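Local coordinates for protein chitinase (Chromobacterium violaceum, PDB 4TXG) that probably breaks down chitin by hydrolysing its glycosidic bonds, as a family 18 glycoside hydrolase that also carries a carbohydrate-binding module, at residues 231-236 / 302-307; 266-271 / 324-329; 414-419 / 477-482; 501-506 / 512-517; 613-616 / 620-623. All coordinates share one frame; numbering follows the deposited sequence.

Contact 1: 231-236 / 302-307; sequences GHFNLL and RKYGFD
The ring of F233 is wedged between two other rings and meets each in a different way. Toward Y304 it offers its rim: F233 CD2 stands 3.7 Å from Y304 CD1, over one face of the phenol ring, in an edge-to-face pair with the planes at 63°. Toward F306 the roles are exchanged. F306 CE1 sits above the centre of the F233 ring, the planes are turned 76° from each other, and the closest carbons, F233 CE1 and F306 CZ, are 3.7 Å apart. L236, one helical turn after F233, adds its CD1 branch 4.1 Å from F306 CZ.

Behind this first shell, K303 lays its CG over the other face of Y304, and Y188 of the barrel strand 185-193 joins the cluster edge-to-face with F233. The chi1 of -74° swings the F233 ring away from its own carbonyl carbon and into the gap between the helices. Where helix 287-304 ends, G305 takes a positive phi that glycine accepts with ease, and the reversal brings F306 back beside Y304. Next comes D307, the first residue of DGVDIDFE, which matches the DxxDxDxE motif of family 18; it forms salt bridges to K240 and R362.

A water lies 3.0 Å from F233 O and 2.8 Å from Y304 O and can donate to either, though it has more acceptors in reach than protons. Alternating edges and faces let weakly positive C-H rims meet electron-rich ring faces, so between these side chains helices 231-242 and 287-304 are held mainly by dispersion and weak ring electrostatics, with no ion pair between the two segments.

Contact 2: 266-271 / 324-329; sequences GKRVAS and NPLDWT
R268 and D327 form a salt bridge from one nitrogen to one oxygen. R268 NH2 donates to D327 OD1 over 2.8 Å with an N-H...O angle of 144°, and it reaches the syn lone pair of that oxygen. The carboxylate is turned 36° from the guanidinium plane, and the oxygen also sits tilted out of that plane. Two waters lie alongside the pair. One accepts from R268 NH2 and donates to D327 OD2 over 2.7 Å; the other, 3.0 Å from R268 NH1, can donate to D327 OD1.

Arginine suits the place: it combines length with several N-H groups. With CG opposite the backbone N (chi1 -170°) and the chain straight as far as NE, R268 spans the space between the hairpin of strands 261-262 and 268-269 and the start of helix 328-331. NE is then placed to donate to A256 O. The hairpin belongs to the loop following barrel strand 247-253, and residues 324-329 belong to the loop following strand 308-312, so two successive loops of the TIM barrel meet here.

Apolar contact accompanies the charge. L326 CB lies over one face of the guanidinium, 3.7 Å from R268 NH1, while L326 CD1 rests 3.8 Å from R268 CD, against the aliphatic part of the chain.

Hydrogen bonds round N324 help to place D327. N324 O takes the D327 N-H at 2.7 Å, N324 OD1 takes the L326 N-H at 3.0 Å, an Asx turn that opens the short 3-10 turn 325-327, and N324 ND2 reaches outside the segment to W255 O.

Contact 3: 414-419 / 477-482; sequences YDDGKD and GLWGSS
D416 is the first residue of 414-419 to meet W479, and it takes the indole at its edge. W479 NE1 donates to D416 OD2 over 3.0 Å, nearly straight at 162°, with the oxygen in the ring plane and its syn lone pair in use. The carboxylate is steered there by its first torsion: CG lies between the backbone N and the carbonyl carbon (chi1 71°). Its other oxygen, OD1, is met from above the carboxylate plane by K418 N at 2.8 Å, an Asx turn that follows directly on another, in which G417 N donates to D415 OD2. G417, with positive phi, suits the bend between them.

K418 contributes mainly backbone. Its carbonyl oxygen sits above the pyrrole part of the indole, 3.3 Å from W479 CG, while K418 CB is 3.8 Å from W479 NE1. The lysine chain curls back, NZ reaching D416 O.

D419 continues over the same face. Its CA stands 3.6 Å from the centroid of the six-membered ring of W479, almost on the normal, in a CH-pi contact, and D419 OD2 approaches W479 CH2 to 3.4 Å. That carboxylate is committed beyond the indole: OD2 bonds to H400, and OD1 receives E421 N and L422 N as the N-cap of helix 420-424.

W479 itself stands at the third position of the type II turn G477-G480, where phi is positive, and L478 CD1 lies against its opposite face. A tryptophan fits because its single N-H is satisfied at the edge while its broad face receives backbone; this one side chain thus adds a polar and an apolar tie between two long loops that backbone bonds, such as G480 with V407, also join.

Contact 4: 501-506 / 512-517; sequences IDNIWH and GKEIPG
The imidazole of H506 carries E514 CG over one face, 3.7 Å from H506 CG, in a CH-pi contact offset toward the rim. At the ring's edge H506 ND1 donates to N503 O over 2.8 Å, nearly in the ring plane, which fixes the ring's rotation and closes the type I turn N503-H506 a second time beside its weak backbone bond.

The amide of N503 is the other flat group, and E514's carboxylate lies nearly coplanar with it, 16° apart. Both N-H groups of N503 ND2 are used: one bonds E514 OE2 at 2.8 Å, on that oxygen's anti lone pair, the other I515 O at 3.0 Å, from above the carbonyl plane. Asparagine suits the place because its other end accepts as well, N503 OD1 taking S519 N. With CG opposite its backbone N (chi1 -170°), the amide reaches across to 512-517. E514 OE2 also receives G500 N, and glycine at 517 permits a phi of 165°.

Because H506 ND1 lies 4.1 Å from E514 OE2, the carboxylate may favour a protonated imidazole; neutral or charged, the ring is held by ND1 as a donor, and the loop folds back on itself around the amide of N503.

Contact 5: 613-616 / 620-623; sequences AQRN and GEYF
R615 and E621 form a salt bridge: R615 NE donates to E621 OE2 over 2.7 Å, well aligned at 163° and almost in the guanidinium plane, using the oxygen's anti lone pair. R615 NH2 adds a weak second bond to the same E621 OE2 at 3.2 Å. Guanidinium and carboxylate are nearly coplanar, yet one oxygen takes both N-H groups. That oxygen also bonds S535 OG, so a single buried carboxylate oxygen is gripped from several directions.

Stacking comes next. The R615 guanidinium lies flat on the ring of F623, centres 3.7 Å apart and planes only 10° from parallel; CZ is close to the ring normal, a cation-pi contact. R615 NH1 reaches F623 CE2 at 3.5 Å, and the methylene R615 CD packs 3.6 Å from F623 CB. A bend at chi3 (66°) turns the end of the arginine so that its edge faces E621 while its flat side meets F623. Arginine suits this place because its planar cation can use edge and face together.

Backbone bonding ties the turn itself. G620 N donates to R615 O over 2.8 Å. N616 has a positive phi, a conformation asparagine tolerates better than most residues, and G620 adopts backbone angles that suit its lack of a side chain.

The link from 613 to 620 closes the two-stranded hairpin 609-612 with 621-624, in which E621 pairs with K612 and F623 with D610. Y622, pointing away from R615, packs on helix 522-530 and meets W611 edge-to-face, while F623 also meets W523 of that helix.

Overall arrangement
Following the chain, contact 1 opens first, joining the outer helix 231-242 to the end of helix 287-304. Contact 2 opens inside that loop, at the hairpin after strand 247-253, and closes beyond it, after strand 308-312, so the two cross, with centres about 28 Å apart. The rest come in series. Contact 3 closes a long loop, from the region after strand 391-395 to that after strand 466-468, and lies across the chain's centre from contact 1. Contacts 4 and 5 close short local loops: a turn before helix 522-530 and the hairpin 609-612/621-624. Their nearest atoms are about 8 Å apart, and both border helix 522-530.

Contact 1: 231-236 / 302-307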
# COMPACT_ATOMS: atom_id res chain seq x y z
N GLY A 231 26.35 -9.23 -5.65
CA GLY A 231 24.99 -9.52 -5.22
C GLY A 231 23.87 -9.03 -6.12
O GLY A 231 24.09 -8.68 -7.29
N HIS A 232 22.65 -9.05 -5.58
CA HIS A 232 21.48 -8.55 -6.32
C HIS A 232 21.70 -7.13 -6.84
O HIS A 232 21.28 -6.79 -7.94
CB HIS A 232 20.22 -8.52 -5.43
CG HIS A 232 19.75 -9.87 -4.96
ND1 HIS A 232 19.53 -10.93 -5.81
CD2 HIS A 232 19.41 -10.29 -3.72
CE1 HIS A 232 19.09 -11.97 -5.11
NE2 HIS A 232 19.00 -11.60 -3.85
N PHE A 233 22.34 -6.29 -6.03
CA PHE A 233 22.47 -4.87 -6.39
C PHE A 233 23.32 -4.68 -7.65
O PHE A 233 23.05 -3.80 -8.46
CB PHE A 233 23.08 -4.07 -5.23
CG PHE A 233 22.13 -3.83 -4.06
CD1 PHE A 233 20.88 -4.41 -4.02
CD2 PHE A 233 22.52 -3.00 -3.01
CE1 PHE A 233 20.02 -4.19 -2.94
CE2 PHE A 233 21.68 -2.77 -1.94
CZ PHE A 233 20.43 -3.36 -1.90
N ASN A 234 24.36 -5.48 -7.78
CA ASN A 234 25.21 -5.43 -8.98
C ASN A 234 24.37 -5.69 -10.24
O ASN A 234 24.44 -4.95 -11.23
CB ASN A 234 26.35 -6.45 -8.85
CG ASN A 234 27.38 -6.34 -9.97
OD1 ASN A 234 27.06 -6.57 -11.14
ND2 ASN A 234 28.62 -6.02 -9.60
N LEU A 235 23.56 -6.74 -10.21
CA LEU A 235 22.70 -7.06 -11.34
C LEU A 235 21.64 -5.97 -11.58
O LEU A 235 21.38 -5.61 -12.73
CB LEU A 235 22.02 -8.43 -11.13
CG LEU A 235 23.00 -9.61 -11.22
CD1 LEU A 235 22.31 -10.96 -11.00
CD2 LEU A 235 23.71 -9.60 -12.58
N LEU A 236 21.06 -5.42 -10.52
CA LEU A 236 20.08 -4.33 -10.70
C LEU A 236 20.72 -3.16 -11.44
O LEU A 236 20.14 -2.62 -12.39
CB LEU A 236 19.52 -3.86 -9.35
CG LEU A 236 18.60 -4.84 -8.61
CD1 LEU A 236 18.21 -4.23 -7.26
CD2 LEU A 236 17.37 -5.17 -9.43
N ARG A 302 22.50 7.14 -3.00
CA ARG A 302 23.67 7.61 -3.73
C ARG A 302 24.68 6.49 -3.96
O ARG A 302 25.32 6.42 -5.01
CB ARG A 302 24.34 8.77 -2.98
CG ARG A 302 23.60 10.07 -3.14
CD ARG A 302 24.07 11.13 -2.16
NE ARG A 302 23.62 12.46 -2.55
CZ ARG A 302 23.69 13.54 -1.77
NH1 ARG A 302 24.20 13.45 -0.55
NH2 ARG A 302 23.26 14.71 -2.22
N LYS A 303 24.82 5.61 -2.97
CA LYS A 303 25.84 4.56 -3.02
C LYS A 303 25.51 3.46 -4.02
O LYS A 303 26.40 2.96 -4.73
CB LYS A 303 26.04 3.95 -1.64
CG LYS A 303 27.13 2.89 -1.58
CD LYS A 303 27.36 2.45 -0.14
CE LYS A 303 28.57 1.53 -0.01
NZ LYS A 303 28.73 1.11 1.42
N TYR A 304 24.24 3.08 -4.07
CA TYR A 304 23.84 1.91 -4.85
C TYR A 304 23.00 2.24 -6.08
O TYR A 304 22.59 1.34 -6.81
CB TYR A 304 23.09 0.93 -3.95
CG TYR A 304 23.97 0.38 -2.85
CD1 TYR A 304 25.09 -0.40 -3.16
CD2 TYR A 304 23.71 0.66 -1.51
CE1 TYR A 304 25.91 -0.90 -2.17
CE2 TYR A 304 24.53 0.15 -0.50
CZ TYR A 304 25.63 -0.63 -0.84
OH TYR A 304 26.46 -1.13 0.13
N GLY A 305 22.77 3.52 -6.31
CA GLY A 305 22.07 3.95 -7.51
C GLY A 305 20.58 3.65 -7.52
O GLY A 305 19.98 3.52 -8.59
N PHE A 306 19.97 3.55 -6.35
CA PHE A 306 18.51 3.44 -6.28
C PHE A 306 17.85 4.78 -6.61
O PHE A 306 18.44 5.84 -6.40
CB PHE A 306 18.05 2.96 -4.90
CG PHE A 306 18.14 1.47 -4.73
CD1 PHE A 306 19.30 0.88 -4.25
CD2 PHE A 306 17.06 0.65 -5.05
CE1 PHE A 306 19.39 -0.50 -4.10
CE2 PHE A 306 17.13 -0.73 -4.89
CZ PHE A 306 18.31 -1.30 -4.43
N ASP A 307 16.62 4.72 -7.12
CA ASP A 307 15.89 5.92 -7.53
C ASP A 307 14.92 6.41 -6.46
O ASP A 307 14.28 7.44 -6.63
CB ASP A 307 15.10 5.64 -8.81
CG ASP A 307 15.99 5.22 -9.94
OD1 ASP A 307 16.79 6.06 -10.40
OD2 ASP A 307 15.92 4.05 -10.36
O HOH W 1 21.90 -1.37 -7.13

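Contact 2: 266-271 / 324-329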
# COMPACT_ATOMS: atom_id res chain seq x y z
N GLY A 266 20.01 -16.28 11.76
CA GLY A 266 18.60 -16.37 11.44
C GLY A 266 17.67 -16.03 12.59
O GLY A 266 16.45 -16.14 12.47
N LYS A 267 18.25 -15.64 13.73
CA LYS A 267 17.47 -15.20 14.88
C LYS A 267 17.06 -13.73 14.75
O LYS A 267 17.81 -12.92 14.22
CB LYS A 267 18.25 -15.40 16.18
CG LYS A 267 18.57 -16.84 16.53
CD LYS A 267 19.28 -16.93 17.87
CE LYS A 267 19.69 -18.35 18.22
NZ LYS A 267 20.76 -18.88 17.32
N ARG A 268 15.88 -13.40 15.25
CA ARG A 268 15.39 -12.02 15.15
C ARG A 268 15.78 -11.20 16.38
O ARG A 268 15.59 -11.63 17.51
CB ARG A 268 13.87 -12.02 14.98
CG ARG A 268 13.27 -10.66 14.63
CD ARG A 268 11.77 -10.82 14.42
NE ARG A 268 11.09 -9.58 14.06
CZ ARG A 268 10.73 -8.65 14.93
NH1 ARG A 268 11.00 -8.82 16.22
NH2 ARG A 268 10.11 -7.56 14.51
N VAL A 269 16.34 -10.02 16.13
CA VAL A 269 16.70 -9.07 17.18
C VAL A 269 15.55 -8.09 17.37
O VAL A 269 15.18 -7.37 16.44
CB VAL A 269 18.00 -8.30 16.84
CG1 VAL A 269 18.34 -7.31 17.94
CG2 VAL A 269 19.16 -9.26 16.61
N ALA A 270 14.96 -8.06 18.57
CA ALA A 270 13.79 -7.22 18.82
C ALA A 270 14.23 -5.81 19.20
O ALA A 270 14.13 -5.40 20.35
CB ALA A 270 12.91 -7.82 19.92
N SER A 271 14.71 -5.07 18.20
CA SER A 271 15.31 -3.76 18.40
C SER A 271 14.29 -2.62 18.48
O SER A 271 14.57 -1.56 19.04
CB SER A 271 16.29 -3.47 17.26
OG SER A 271 15.58 -3.36 16.03
N ASN A 324 2.82 -6.61 14.33
CA ASN A 324 3.38 -7.96 14.48
C ASN A 324 3.46 -8.23 15.98
O ASN A 324 3.97 -7.40 16.72
CB ASN A 324 4.76 -8.03 13.81
CG ASN A 324 5.35 -9.43 13.76
OD1 ASN A 324 5.24 -10.21 14.71
ND2 ASN A 324 6.01 -9.75 12.65
N PRO A 325 2.91 -9.38 16.44
CA PRO A 325 2.93 -9.66 17.88
C PRO A 325 4.32 -9.53 18.51
O PRO A 325 4.45 -9.19 19.68
CB PRO A 325 2.44 -11.11 17.96
CG PRO A 325 1.57 -11.27 16.77
CD PRO A 325 2.20 -10.43 15.68
N LEU A 326 5.36 -9.79 17.71
CA LEU A 326 6.74 -9.64 18.17
C LEU A 326 7.12 -8.19 18.49
O LEU A 326 8.14 -7.94 19.14
CB LEU A 326 7.69 -10.20 17.10
CG LEU A 326 7.58 -11.70 16.85
CD1 LEU A 326 8.45 -12.09 15.67
CD2 LEU A 326 7.97 -12.46 18.09
N ASP A 327 6.31 -7.25 18.02
CA ASP A 327 6.57 -5.82 18.19
C ASP A 327 5.70 -5.14 19.26
O ASP A 327 5.86 -3.95 19.51
CB ASP A 327 6.34 -5.09 16.87
CG ASP A 327 7.26 -5.56 15.78
OD1 ASP A 327 8.33 -6.11 16.11
OD2 ASP A 327 6.92 -5.36 14.59
N TRP A 328 4.80 -5.88 19.89
CA TRP A 328 3.80 -5.24 20.76
C TRP A 328 4.38 -4.47 21.94
O TRP A 328 3.83 -3.44 22.34
CB TRP A 328 2.80 -6.28 21.28
CG TRP A 328 1.84 -6.72 20.23
CD1 TRP A 328 1.72 -6.23 18.97
CD2 TRP A 328 0.86 -7.77 20.36
NE1 TRP A 328 0.72 -6.90 18.29
CE2 TRP A 328 0.18 -7.84 19.12
CE3 TRP A 328 0.50 -8.64 21.39
CZ2 TRP A 328 -0.84 -8.76 18.89
CZ3 TRP A 328 -0.52 -9.55 21.16
CH2 TRP A 328 -1.18 -9.61 19.92
N THR A 329 5.50 -4.93 22.49
CA THR A 329 6.12 -4.21 23.61
C THR A 329 6.59 -2.82 23.17
O THR A 329 6.72 -1.91 23.99
CB THR A 329 7.30 -4.98 24.21
OG1 THR A 329 8.38 -5.05 23.27
CG2 THR A 329 6.87 -6.38 24.61
O HOH W 2 8.28 -6.41 12.49
O HOH W 3 10.47 -6.43 17.95

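Contact 3: 414-419 / 477-482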
# COMPACT_ATOMS: atom_id res chain seq x y z
N TYR A 414 -14.21 -6.15 -5.14
CA TYR A 414 -15.44 -5.53 -4.65
C TYR A 414 -16.02 -6.22 -3.42
O TYR A 414 -15.72 -7.38 -3.15
CB TYR A 414 -16.54 -5.58 -5.71
CG TYR A 414 -16.32 -4.79 -6.98
CD1 TYR A 414 -15.82 -3.49 -6.95
CD2 TYR A 414 -16.70 -5.32 -8.21
CE1 TYR A 414 -15.66 -2.76 -8.11
CE2 TYR A 414 -16.54 -4.61 -9.38
CZ TYR A 414 -16.03 -3.33 -9.32
OH TYR A 414 -15.89 -2.62 -10.49
N ASP A 415 -16.90 -5.52 -2.72
CA ASP A 415 -17.79 -6.12 -1.74
C ASP A 415 -18.93 -6.85 -2.46
O ASP A 415 -19.39 -6.38 -3.51
CB ASP A 415 -18.35 -5.04 -0.82
CG ASP A 415 -19.17 -5.61 0.32
OD1 ASP A 415 -18.56 -6.09 1.30
OD2 ASP A 415 -20.41 -5.61 0.21
N ASP A 416 -19.38 -7.99 -1.93
CA ASP A 416 -20.53 -8.72 -2.49
C ASP A 416 -21.68 -8.82 -1.48
O ASP A 416 -22.67 -9.52 -1.71
CB ASP A 416 -20.12 -10.14 -2.97
CG ASP A 416 -19.80 -11.12 -1.82
OD1 ASP A 416 -19.67 -10.69 -0.65
OD2 ASP A 416 -19.66 -12.34 -2.10
N GLY A 417 -21.55 -8.09 -0.38
CA GLY A 417 -22.59 -8.06 0.63
C GLY A 417 -22.58 -9.27 1.54
O GLY A 417 -23.42 -9.40 2.43
N LYS A 418 -21.62 -10.17 1.33
CA LYS A 418 -21.63 -11.46 2.03
C LYS A 418 -20.30 -11.82 2.72
O LYS A 418 -20.10 -12.98 3.09
CB LYS A 418 -21.99 -12.58 1.05
CG LYS A 418 -23.38 -12.48 0.44
CD LYS A 418 -23.60 -13.63 -0.54
CE LYS A 418 -24.56 -13.25 -1.65
NZ LYS A 418 -23.98 -12.20 -2.54
N ASP A 419 -19.40 -10.85 2.89
CA ASP A 419 -18.13 -11.13 3.57
C ASP A 419 -18.42 -11.65 4.98
O ASP A 419 -19.03 -10.95 5.78
CB ASP A 419 -17.24 -9.88 3.64
CG ASP A 419 -15.85 -10.18 4.20
OD1 ASP A 419 -15.75 -10.58 5.37
OD2 ASP A 419 -14.86 -10.00 3.46
N GLY A 477 -16.59 -23.64 -0.19
CA GLY A 477 -15.66 -23.04 0.75
C GLY A 477 -15.77 -21.54 0.95
O GLY A 477 -15.34 -21.01 1.98
N LEU A 478 -16.34 -20.85 -0.03
CA LEU A 478 -16.40 -19.38 0.02
C LEU A 478 -17.29 -18.90 1.16
O LEU A 478 -18.45 -19.27 1.24
CB LEU A 478 -16.91 -18.81 -1.30
CG LEU A 478 -16.99 -17.28 -1.37
CD1 LEU A 478 -15.58 -16.67 -1.37
CD2 LEU A 478 -17.76 -16.85 -2.61
N TRP A 479 -16.72 -18.05 2.02
CA TRP A 479 -17.39 -17.51 3.21
C TRP A 479 -17.74 -18.61 4.19
O TRP A 479 -18.65 -18.47 5.01
CB TRP A 479 -18.64 -16.70 2.84
CG TRP A 479 -18.40 -15.57 1.86
CD1 TRP A 479 -19.17 -15.26 0.78
CD2 TRP A 479 -17.32 -14.61 1.87
NE1 TRP A 479 -18.65 -14.17 0.12
CE2 TRP A 479 -17.52 -13.75 0.77
CE3 TRP A 479 -16.21 -14.40 2.70
CZ2 TRP A 479 -16.65 -12.70 0.47
CZ3 TRP A 479 -15.35 -13.34 2.40
CH2 TRP A 479 -15.58 -12.51 1.30
N GLY A 480 -16.98 -19.70 4.13
CA GLY A 480 -17.06 -20.75 5.13
C GLY A 480 -16.21 -20.42 6.34
O GLY A 480 -15.74 -19.29 6.51
N SER A 481 -16.01 -21.42 7.19
CA SER A 481 -15.30 -21.24 8.45
C SER A 481 -14.28 -22.34 8.66
O SER A 481 -14.55 -23.51 8.39
CB SER A 481 -16.28 -21.21 9.62
OG SER A 481 -15.58 -21.15 10.85
N SER A 482 -13.12 -21.96 9.17
CA SER A 482 -12.05 -22.92 9.40
C SER A 482 -11.26 -22.53 10.64
O SER A 482 -10.38 -21.68 10.56
CB SER A 482 -11.13 -23.00 8.19
OG SER A 482 -9.92 -23.65 8.52

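Contact 4: 501-506 / 512-517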
# COMPACT_ATOMS: atom_id res chain seq x y z
N ILE A 501 1.55 -30.02 0.68
CA ILE A 501 1.53 -29.70 -0.75
C ILE A 501 0.68 -28.45 -1.01
O ILE A 501 0.79 -27.82 -2.06
CB ILE A 501 1.00 -30.89 -1.58
CG1 ILE A 501 1.33 -30.70 -3.07
CG2 ILE A 501 -0.49 -31.09 -1.33
CD1 ILE A 501 1.03 -31.93 -3.92
N ASP A 502 -0.15 -28.09 -0.02
CA ASP A 502 -0.98 -26.88 -0.11
C ASP A 502 -0.32 -25.64 0.49
O ASP A 502 -0.97 -24.60 0.63
CB ASP A 502 -2.31 -27.11 0.61
CG ASP A 502 -3.13 -28.21 -0.01
OD1 ASP A 502 -3.11 -28.34 -1.26
OD2 ASP A 502 -3.80 -28.95 0.75
N ASN A 503 0.97 -25.72 0.82
CA ASN A 503 1.61 -24.67 1.61
C ASN A 503 3.12 -24.61 1.35
O ASN A 503 3.91 -24.48 2.28
CB ASN A 503 1.31 -24.93 3.10
CG ASN A 503 1.71 -23.78 4.02
OD1 ASN A 503 1.56 -22.61 3.68
ND2 ASN A 503 2.22 -24.13 5.19
N ILE A 504 3.52 -24.70 0.09
CA ILE A 504 4.94 -24.94 -0.21
C ILE A 504 5.83 -23.72 0.03
O ILE A 504 7.04 -23.87 0.14
CB ILE A 504 5.15 -25.45 -1.66
CG1 ILE A 504 5.02 -24.33 -2.69
CG2 ILE A 504 4.20 -26.60 -1.95
CD1 ILE A 504 5.51 -24.76 -4.10
N TRP A 505 5.24 -22.53 0.11
CA TRP A 505 6.02 -21.34 0.42
C TRP A 505 5.86 -20.94 1.89
O TRP A 505 5.89 -19.77 2.23
CB TRP A 505 5.61 -20.18 -0.49
CG TRP A 505 6.46 -20.08 -1.72
CD1 TRP A 505 7.36 -20.99 -2.18
CD2 TRP A 505 6.48 -18.99 -2.65
NE1 TRP A 505 7.96 -20.53 -3.34
CE2 TRP A 505 7.43 -19.31 -3.64
CE3 TRP A 505 5.80 -17.77 -2.73
CZ2 TRP A 505 7.71 -18.44 -4.71
CZ3 TRP A 505 6.08 -16.92 -3.79
CH2 TRP A 505 7.03 -17.26 -4.76
N HIS A 506 5.71 -21.95 2.75
CA HIS A 506 5.60 -21.72 4.19
C HIS A 506 6.86 -21.11 4.80
O HIS A 506 7.97 -21.26 4.28
CB HIS A 506 5.30 -23.03 4.90
CG HIS A 506 6.34 -24.09 4.67
ND1 HIS A 506 6.18 -25.09 3.74
CD2 HIS A 506 7.55 -24.29 5.24
CE1 HIS A 506 7.25 -25.87 3.74
NE2 HIS A 506 8.10 -25.40 4.64
N GLY A 512 11.70 -25.41 13.63
CA GLY A 512 11.97 -25.86 12.28
C GLY A 512 10.77 -26.52 11.63
O GLY A 512 10.89 -27.16 10.58
N LYS A 513 9.60 -26.35 12.24
CA LYS A 513 8.37 -26.93 11.72
C LYS A 513 7.61 -25.95 10.82
O LYS A 513 7.59 -24.74 11.07
CB LYS A 513 7.47 -27.39 12.87
CG LYS A 513 6.21 -28.13 12.44
CD LYS A 513 5.33 -28.47 13.63
CE LYS A 513 4.07 -29.20 13.19
NZ LYS A 513 3.19 -29.51 14.34
N GLU A 514 6.97 -26.49 9.79
CA GLU A 514 6.15 -25.70 8.88
C GLU A 514 5.03 -24.95 9.61
O GLU A 514 4.30 -25.52 10.42
CB GLU A 514 5.57 -26.61 7.80
CG GLU A 514 4.34 -26.09 7.12
CD GLU A 514 3.59 -27.16 6.35
OE1 GLU A 514 3.71 -28.36 6.68
OE2 GLU A 514 2.88 -26.81 5.40
N ILE A 515 4.90 -23.66 9.34
CA ILE A 515 3.76 -22.88 9.81
C ILE A 515 2.64 -22.94 8.77
O ILE A 515 2.85 -22.50 7.64
CB ILE A 515 4.16 -21.41 10.05
CG1 ILE A 515 5.28 -21.33 11.09
CG2 ILE A 515 2.95 -20.58 10.46
CD1 ILE A 515 5.91 -19.96 11.21
N PRO A 516 1.46 -23.48 9.14
CA PRO A 516 0.33 -23.60 8.21
C PRO A 516 -0.14 -22.26 7.67
O PRO A 516 0.09 -21.23 8.31
CB PRO A 516 -0.78 -24.23 9.08
CG PRO A 516 -0.06 -24.84 10.24
CD PRO A 516 1.12 -23.96 10.49
N GLY A 517 -0.79 -22.26 6.51
CA GLY A 517 -1.31 -21.02 5.96
C GLY A 517 -1.71 -21.04 4.50
O GLY A 517 -2.18 -20.04 3.98

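Contact 5: 613-616 / 620-623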
# COMPACT_ATOMS: atom_id res chain seq x y z
N ALA A 613 7.09 -26.62 -20.94
CA ALA A 613 6.84 -27.90 -21.59
C ALA A 613 7.93 -28.95 -21.35
O ALA A 613 7.64 -30.15 -21.30
CB ALA A 613 6.67 -27.69 -23.10
N GLN A 614 9.17 -28.50 -21.19
CA GLN A 614 10.30 -29.40 -21.00
C GLN A 614 10.45 -29.91 -19.56
O GLN A 614 11.09 -30.93 -19.33
CB GLN A 614 11.60 -28.71 -21.42
CG GLN A 614 11.71 -28.47 -22.91
CD GLN A 614 13.09 -27.99 -23.30
OE1 GLN A 614 13.79 -27.36 -22.51
NE2 GLN A 614 13.49 -28.29 -24.53
N ARG A 615 9.87 -29.20 -18.60
CA ARG A 615 9.96 -29.64 -17.21
C ARG A 615 9.23 -30.96 -16.99
O ARG A 615 8.46 -31.41 -17.85
CB ARG A 615 9.41 -28.57 -16.26
CG ARG A 615 10.30 -27.34 -16.14
CD ARG A 615 9.81 -26.40 -15.03
NE ARG A 615 9.93 -27.01 -13.71
CZ ARG A 615 11.00 -26.90 -12.93
NH1 ARG A 615 12.05 -26.19 -13.31
NH2 ARG A 615 11.01 -27.51 -11.75
N ASN A 616 9.47 -31.58 -15.84
CA ASN A 616 8.79 -32.81 -15.45
C ASN A 616 9.01 -33.91 -16.49
O ASN A 616 8.05 -34.50 -17.00
CB ASN A 616 7.30 -32.55 -15.23
CG ASN A 616 6.59 -33.70 -14.54
OD1 ASN A 616 7.22 -34.52 -13.86
ND2 ASN A 616 5.28 -33.77 -14.72
N GLY A 620 5.86 -31.64 -18.78
CA GLY A 620 5.47 -30.26 -18.60
C GLY A 620 4.83 -29.97 -17.25
O GLY A 620 4.23 -30.86 -16.64
N GLU A 621 4.97 -28.73 -16.81
CA GLU A 621 4.33 -28.22 -15.59
C GLU A 621 4.49 -26.71 -15.57
O GLU A 621 5.29 -26.15 -16.33
CB GLU A 621 4.95 -28.83 -14.33
CG GLU A 621 6.37 -28.34 -14.04
CD GLU A 621 7.03 -29.08 -12.88
OE1 GLU A 621 6.42 -30.03 -12.35
OE2 GLU A 621 8.16 -28.71 -12.51
N TYR A 622 3.73 -26.03 -14.71
CA TYR A 622 3.93 -24.61 -14.51
C TYR A 622 5.12 -24.35 -13.60
O TYR A 622 5.44 -25.15 -12.72
CB TYR A 622 2.69 -23.95 -13.90
CG TYR A 622 1.52 -23.83 -14.84
CD1 TYR A 622 1.41 -22.75 -15.71
CD2 TYR A 622 0.51 -24.79 -14.86
CE1 TYR A 622 0.33 -22.63 -16.57
CE2 TYR A 622 -0.58 -24.68 -15.72
CZ TYR A 622 -0.66 -23.60 -16.57
OH TYR A 622 -1.73 -23.48 -17.43
N PHE A 623 5.78 -23.23 -13.82
CA PHE A 623 6.91 -22.85 -13.00
C PHE A 623 7.04 -21.35 -13.11
O PHE A 623 6.15 -20.68 -13.65
CB PHE A 623 8.19 -23.58 -13.45
CG PHE A 623 9.31 -23.56 -12.43
CD1 PHE A 623 9.12 -24.08 -11.16
CD2 PHE A 623 10.55 -23.03 -12.76
CE1 PHE A 623 10.15 -24.06 -10.22
CE2 PHE A 623 11.59 -23.02 -11.84
CZ PHE A 623 11.38 -23.54 -10.57